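Local coordinates for protein arabinan-endo 1,5-alpha-l-arabinase (PDB 1UV4) that cleaves internal alpha-1,5-L-arabinofuranosidic linkages of linear arabinan and branched sugar beet arabinan in plant cell-wall degradation, with a calcium ion as cofactor, at residues Glu10-Pro15 with Arg38-Ser43. Numbering follows the deposited sequence.
Sequences ELLHDP and RVLKSS
Arg38 holds the backbone carbonyl of Leu11 with two nitrogens of its guanidinium. Arg38 NE donates to Leu11 O at 2.8 Å. NH2 of Arg38 donates to the same Leu11 O at 2.9 Å, in the carbonyl plane and on a lone pair. The oxygen lies only 8° out of the guanidinium plane, so this side-on grip fixes the rotation of the group. Arg38 can reach it because its chain runs extended from CG to NE.

A salt bridge adds a charged partner. Arg38 NH2 lies 3.0 Å from Glu10 OE1, but the hydrogen bond is weak, with an N-H...O angle of 130°. The Glu10 chain bends at chi2, and its carboxylate plane stands 61° from the guanidinium.

Apolar contacts fill in beside the polar ones. Leu12 CD1 packs on the aliphatic part of Arg38, 3.8 Å from Arg38 CG. Leu12 and Leu40 meet tip to tip, with Leu12 CD2 4.0 Å from Leu40 CD1. The same Leu40 methyl also touches Glu10 CB. Leu40 CD2 lies above one face of the Arg38 guanidinium, toward its rim.

The contact ties the link between two propeller blades to strand 37-42. That link leads from strand 4-8 to strand 16-20 and carries Asp14, the inferred catalytic base. Strand 37-42 lies between strands 23-29 and 49-54, while the backbone of Leu12 also hydrogen-bonds to that of Pro277, on strand 276-283 of the neighbouring blade.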
loop_
_atom_site.group_PDB
_atom_site.type_symbol
_atom_site.label_atom_id
_atom_site.label_comp_id
_atom_site.label_asym_id
_atom_site.label_seq_id
_atom_site.Cartn_x
_atom_site.Cartn_y
_atom_site.Cartn_z
ATOM N N GLU A 10 -8.895 11.922 12.181
ATOM C CA GLU A 10 -9.498 10.619 12.022
ATOM C C GLU A 10 -8.465 9.517 11.932
ATOM O O GLU A 10 -7.383 9.665 11.363
ATOM C CB GLU A 10 -10.382 10.585 10.766
ATOM C CG GLU A 10 -11.668 11.358 10.895
ATOM C CD GLU A 10 -12.705 10.716 11.805
ATOM O OE1 GLU A 10 -12.569 9.533 12.213
ATOM O OE2 GLU A 10 -13.726 11.392 12.101
ATOM N N LEU A 11 -8.846 8.385 12.488
ATOM C CA LEU A 11 -8.074 7.171 12.398
ATOM C C LEU A 11 -7.945 6.763 10.922
ATOM O O LEU A 11 -8.904 6.827 10.163
ATOM C CB LEU A 11 -8.837 6.052 13.144
ATOM C CG LEU A 11 -8.294 4.624 13.217
ATOM C CD1 LEU A 11 -8.864 3.914 14.412
ATOM C CD2 LEU A 11 -8.510 3.798 11.954
ATOM N N LEU A 12 -6.757 6.345 10.495
ATOM C CA LEU A 12 -6.620 5.685 9.212
ATOM C C LEU A 12 -5.396 4.797 9.230
ATOM O O LEU A 12 -4.390 5.192 9.744
ATOM C CB LEU A 12 -6.516 6.687 8.017
ATOM C CG LEU A 12 -6.846 6.092 6.668
ATOM C CD1 LEU A 12 -8.254 5.560 6.534
ATOM C CD2 LEU A 12 -6.597 7.197 5.611
ATOM N N HIS A 13 -5.533 3.604 8.661
ATOM C CA HIS A 13 -4.449 2.629 8.613
ATOM C C HIS A 13 -4.297 2.149 7.167
ATOM O O HIS A 13 -5.266 1.923 6.461
ATOM C CB HIS A 13 -4.851 1.417 9.521
ATOM C CG HIS A 13 -3.735 0.468 9.826
ATOM N ND1 HIS A 13 -3.922 -0.894 9.795
ATOM C CD2 HIS A 13 -2.445 0.665 10.174
ATOM C CE1 HIS A 13 -2.784 -1.493 10.101
ATOM N NE2 HIS A 13 -1.870 -0.573 10.327
ATOM N N ASP A 14 -3.058 1.996 6.743
ATOM C CA ASP A 14 -2.721 1.513 5.366
ATOM C C ASP A 14 -3.287 2.445 4.308
ATOM O O ASP A 14 -4.039 2.009 3.440
ATOM C CB ASP A 14 -3.148 0.073 5.116
ATOM C CG ASP A 14 -2.790 -0.868 6.254
ATOM O OD1 ASP A 14 -1.616 -0.875 6.697
ATOM O OD2 ASP A 14 -3.619 -1.676 6.785
ATOM N N PRO A 15 -2.969 3.739 4.367
ATOM C CA PRO A 15 -3.647 4.731 3.500
ATOM C C PRO A 15 -3.180 4.787 2.029
ATOM O O PRO A 15 -2.042 4.468 1.694
ATOM C CB PRO A 15 -3.285 6.043 4.171
ATOM C CG PRO A 15 -1.901 5.753 4.711
ATOM C CD PRO A 15 -1.980 4.376 5.258
ATOM N N ARG A 38 -12.395 1.726 4.329
ATOM C CA ARG A 38 -12.605 3.040 4.938
ATOM C C ARG A 38 -12.306 4.153 3.963
ATOM O O ARG A 38 -11.284 4.117 3.233
ATOM C CB ARG A 38 -11.703 3.156 6.126
ATOM C CG ARG A 38 -11.826 4.444 6.947
ATOM C CD ARG A 38 -11.366 4.282 8.344
ATOM N NE ARG A 38 -11.180 5.473 9.176
ATOM C CZ ARG A 38 -12.098 5.995 9.959
ATOM N NH1 ARG A 38 -13.335 5.523 9.977
ATOM N NH2 ARG A 38 -11.762 6.998 10.747
ATOM N N VAL A 39 -13.219 5.133 3.927
ATOM C CA VAL A 39 -13.116 6.280 3.002
ATOM C C VAL A 39 -13.263 7.589 3.789
ATOM O O VAL A 39 -14.238 7.780 4.517
ATOM C CB VAL A 39 -14.218 6.253 1.911
ATOM C CG1 VAL A 39 -14.062 7.450 0.990
ATOM C CG2 VAL A 39 -14.168 4.915 1.115
ATOM N N LEU A 40 -12.280 8.470 3.610
ATOM C CA LEU A 40 -12.262 9.797 4.187
ATOM C C LEU A 40 -12.232 10.857 3.071
ATOM O O LEU A 40 -11.678 10.633 2.030
ATOM C CB LEU A 40 -11.028 10.007 5.052
ATOM C CG LEU A 40 -10.751 9.006 6.182
ATOM C CD1 LEU A 40 -9.526 9.543 6.950
ATOM C CD2 LEU A 40 -11.913 8.891 7.102
ATOM N N LYS A 41 -12.858 11.988 3.320
ATOM C CA LYS A 41 -12.919 13.115 2.377
ATOM C C LYS A 41 -12.504 14.407 3.084
ATOM O O LYS A 41 -12.832 14.625 4.256
ATOM C CB LYS A 41 -14.321 13.275 1.850
ATOM C CG LYS A 41 -14.530 14.345 0.775
ATOM C CD LYS A 41 -15.990 14.401 0.386
ATOM C CE LYS A 41 -16.260 15.476 -0.665
ATOM N NZ LYS A 41 -17.711 15.548 -0.973
ATOM N N SER A 42 -11.773 15.274 2.369
ATOM C CA SER A 42 -11.454 16.579 2.894
ATOM C C SER A 42 -11.268 17.600 1.788
ATOM O O SER A 42 -11.084 17.261 0.654
ATOM C CB SER A 42 -10.230 16.489 3.758
ATOM O OG SER A 42 -9.146 16.174 2.998
ATOM N N SER A 43 -11.338 18.862 2.167
ATOM C CA SER A 43 -10.991 19.969 1.296
ATOM C C SER A 43 -9.526 20.419 1.508
ATOM O O SER A 43 -8.985 21.133 0.650
ATOM C CB SER A 43 -11.953 21.142 1.563
ATOM O OG SER A 43 -11.738 21.686 2.861
#